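Polysialic acid O-acetyltransferase (Escherichia coli, PDB 3JQY) transfers acetyl groups from acetyl-CoA to the O7 or O9 hydroxyls of capsular polysialic acid, acting on long sialic acid polymers. Local coordinates at residues Gly130-Ile135 / Asp232-Ser237. Sequence-based numbering, arbitrary orientation.
Sequences GHDCMI and DKRCSS
Asp132 and Arg234 carry the contact, one carboxylate oxygen set over the face of a guanidinium group. Residues 130-133 form the turn after strand 126-129, where Gly130 O and Cys133 N both bond to Thr112 OG1 of the coil before. Asp132 sits at the corner with positive backbone angles (phi 60°, psi 31°), and its CB is directed toward the helix segment. Asp132 OD1 lies 3.5 Å from Arg234 CZ and 3.6 Å from Arg234 NE, above the centre of the guanidinium plane. No N-H is directed at it, so this long salt bridge rests on charge alone. The two side chains cross nearly at right angles, and carboxylate and guanidinium planes are tilted 32° apart. The backbones stay 8.3 Å apart, Asp132 CA to Arg234 CA, and the Arg234 chain, extended from CG to NE, reaches obliquely to meet the carboxylate between them. The buried carboxylate has further partners: OD1 pairs with Arg111, and OD2 takes a hydrogen bond with Tyr238 of the same helix. Beyond the corner, Met134 and Ile135 return to strand, Met134 packing on Trp220. On the other segment Asp232 is the N-cap of helix 233-245, its OD2 accepting from Cys235 N at 2.9 Å. A C-terminal helix is thus tied to a corner turn leading from one sheet to the next in the left-handed beta-helix that defines hexapeptide-repeat acyltransferases.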
loop_
_atom_site.group_PDB
_atom_site.type_symbol
_atom_site.label_atom_id
_atom_site.label_comp_id
_atom_site.label_asym_id
_atom_site.label_seq_id
_atom_site.Cartn_x
_atom_site.Cartn_y
_atom_site.Cartn_z
ATOM N N GLY B 130 -1.648 -23.928 -0.756
ATOM C CA GLY B 130 -1.633 -25.173 -1.508
ATOM C C GLY B 130 -0.458 -25.296 -2.450
ATOM O O GLY B 130 0.448 -24.461 -2.457
ATOM N N HIS B 131 -0.473 -26.349 -3.256
ATOM C CA HIS B 131 0.571 -26.548 -4.247
ATOM C C HIS B 131 0.333 -25.637 -5.435
ATOM O O HIS B 131 -0.790 -25.191 -5.670
ATOM C CB HIS B 131 0.582 -28.003 -4.726
ATOM C CG HIS B 131 0.500 -29.008 -3.622
ATOM N ND1 HIS B 131 1.523 -29.205 -2.718
ATOM C CD2 HIS B 131 -0.475 -29.887 -3.285
ATOM C CE1 HIS B 131 1.177 -30.153 -1.865
ATOM N NE2 HIS B 131 -0.031 -30.582 -2.186
ATOM N N ASP B 132 1.398 -25.359 -6.179
ATOM C CA ASP B 132 1.304 -24.664 -7.462
ATOM C C ASP B 132 0.687 -23.272 -7.385
ATOM O O ASP B 132 0.066 -22.812 -8.349
ATOM C CB ASP B 132 0.524 -25.510 -8.473
ATOM C CG ASP B 132 1.184 -26.836 -8.746
ATOM O OD1 ASP B 132 2.381 -26.837 -9.114
ATOM O OD2 ASP B 132 0.504 -27.875 -8.598
ATOM N N CYS B 133 0.871 -22.589 -6.261
ATOM C CA CYS B 133 0.402 -21.207 -6.158
ATOM C C CYS B 133 1.440 -20.201 -6.652
ATOM O O CYS B 133 2.647 -20.468 -6.645
ATOM C CB CYS B 133 -0.020 -20.861 -4.724
ATOM S SG CYS B 133 -1.537 -21.693 -4.188
ATOM N N MET B 134 0.949 -19.050 -7.100
ATOM C CA MET B 134 1.805 -17.935 -7.474
ATOM C C MET B 134 1.446 -16.767 -6.569
ATOM O O MET B 134 0.407 -16.130 -6.746
ATOM C CB MET B 134 1.599 -17.558 -8.946
ATOM C CG MET B 134 2.508 -16.421 -9.429
ATOM S SD MET B 134 2.505 -16.255 -11.232
ATOM C CE MET B 134 0.831 -15.677 -11.517
ATOM N N ILE B 135 2.292 -16.522 -5.573
ATOM C CA ILE B 135 2.082 -15.434 -4.628
ATOM C C ILE B 135 3.036 -14.294 -4.976
ATOM O O ILE B 135 4.257 -14.457 -4.913
ATOM C CB ILE B 135 2.345 -15.902 -3.181
ATOM C CG1 ILE B 135 1.580 -17.200 -2.867
ATOM C CG2 ILE B 135 2.028 -14.792 -2.187
ATOM C CD1 ILE B 135 0.100 -17.147 -3.181
ATOM N N ASP B 232 -1.080 -24.372 -21.700
ATOM C CA ASP B 232 -0.284 -24.508 -20.484
ATOM C C ASP B 232 -0.611 -25.803 -19.752
ATOM O O ASP B 232 -1.771 -26.059 -19.424
ATOM C CB ASP B 232 -0.512 -23.319 -19.551
ATOM C CG ASP B 232 0.334 -23.403 -18.297
ATOM O OD1 ASP B 232 1.547 -23.119 -18.372
ATOM O OD2 ASP B 232 -0.210 -23.767 -17.237
ATOM N N LYS B 233 0.411 -26.616 -19.495
ATOM C CA LYS B 233 0.208 -27.928 -18.878
ATOM C C LYS B 233 -0.517 -27.872 -17.530
ATOM O O LYS B 233 -1.519 -28.563 -17.337
ATOM C CB LYS B 233 1.537 -28.676 -18.727
ATOM C CG LYS B 233 2.135 -29.178 -20.034
ATOM C CD LYS B 233 3.343 -30.067 -19.768
ATOM C CE LYS B 233 3.892 -30.677 -21.047
ATOM N NZ LYS B 233 5.002 -31.630 -20.758
ATOM N N ARG B 234 -0.013 -27.060 -16.603
ATOM C CA ARG B 234 -0.581 -26.983 -15.252
ATOM C C ARG B 234 -2.002 -26.440 -15.246
ATOM O O ARG B 234 -2.874 -26.950 -14.535
ATOM C CB ARG B 234 0.293 -26.122 -14.338
ATOM C CG ARG B 234 1.453 -26.868 -13.720
ATOM C CD ARG B 234 2.363 -25.939 -12.930
ATOM N NE ARG B 234 3.591 -26.615 -12.518
ATOM C CZ ARG B 234 3.670 -27.911 -12.223
ATOM N NH1 ARG B 234 2.587 -28.678 -12.265
ATOM N NH2 ARG B 234 4.833 -28.439 -11.868
ATOM N N CYS B 235 -2.226 -25.392 -16.030
ATOM C CA CYS B 235 -3.558 -24.827 -16.186
ATOM C C CYS B 235 -4.529 -25.892 -16.692
ATOM O O CYS B 235 -5.617 -26.066 -16.146
ATOM C CB CYS B 235 -3.517 -23.650 -17.163
ATOM S SG CYS B 235 -5.072 -22.765 -17.305
ATOM N N SER B 236 -4.130 -26.597 -17.748
ATOM C CA SER B 236 -4.964 -27.649 -18.317
ATOM C C SER B 236 -5.276 -28.713 -17.277
ATOM O O SER B 236 -6.412 -29.181 -17.173
ATOM C CB SER B 236 -4.283 -28.283 -19.534
ATOM O OG SER B 236 -4.227 -27.358 -20.607
ATOM N N SER B 237 -4.263 -29.094 -16.504
ATOM C CA SER B 237 -4.419 -30.132 -15.493
ATOM C C SER B 237 -5.447 -29.723 -14.442
ATOM O O SER B 237 -6.391 -30.464 -14.158
ATOM C CB SER B 237 -3.073 -30.433 -14.825
ATOM O OG SER B 237 -3.228 -31.350 -13.755
#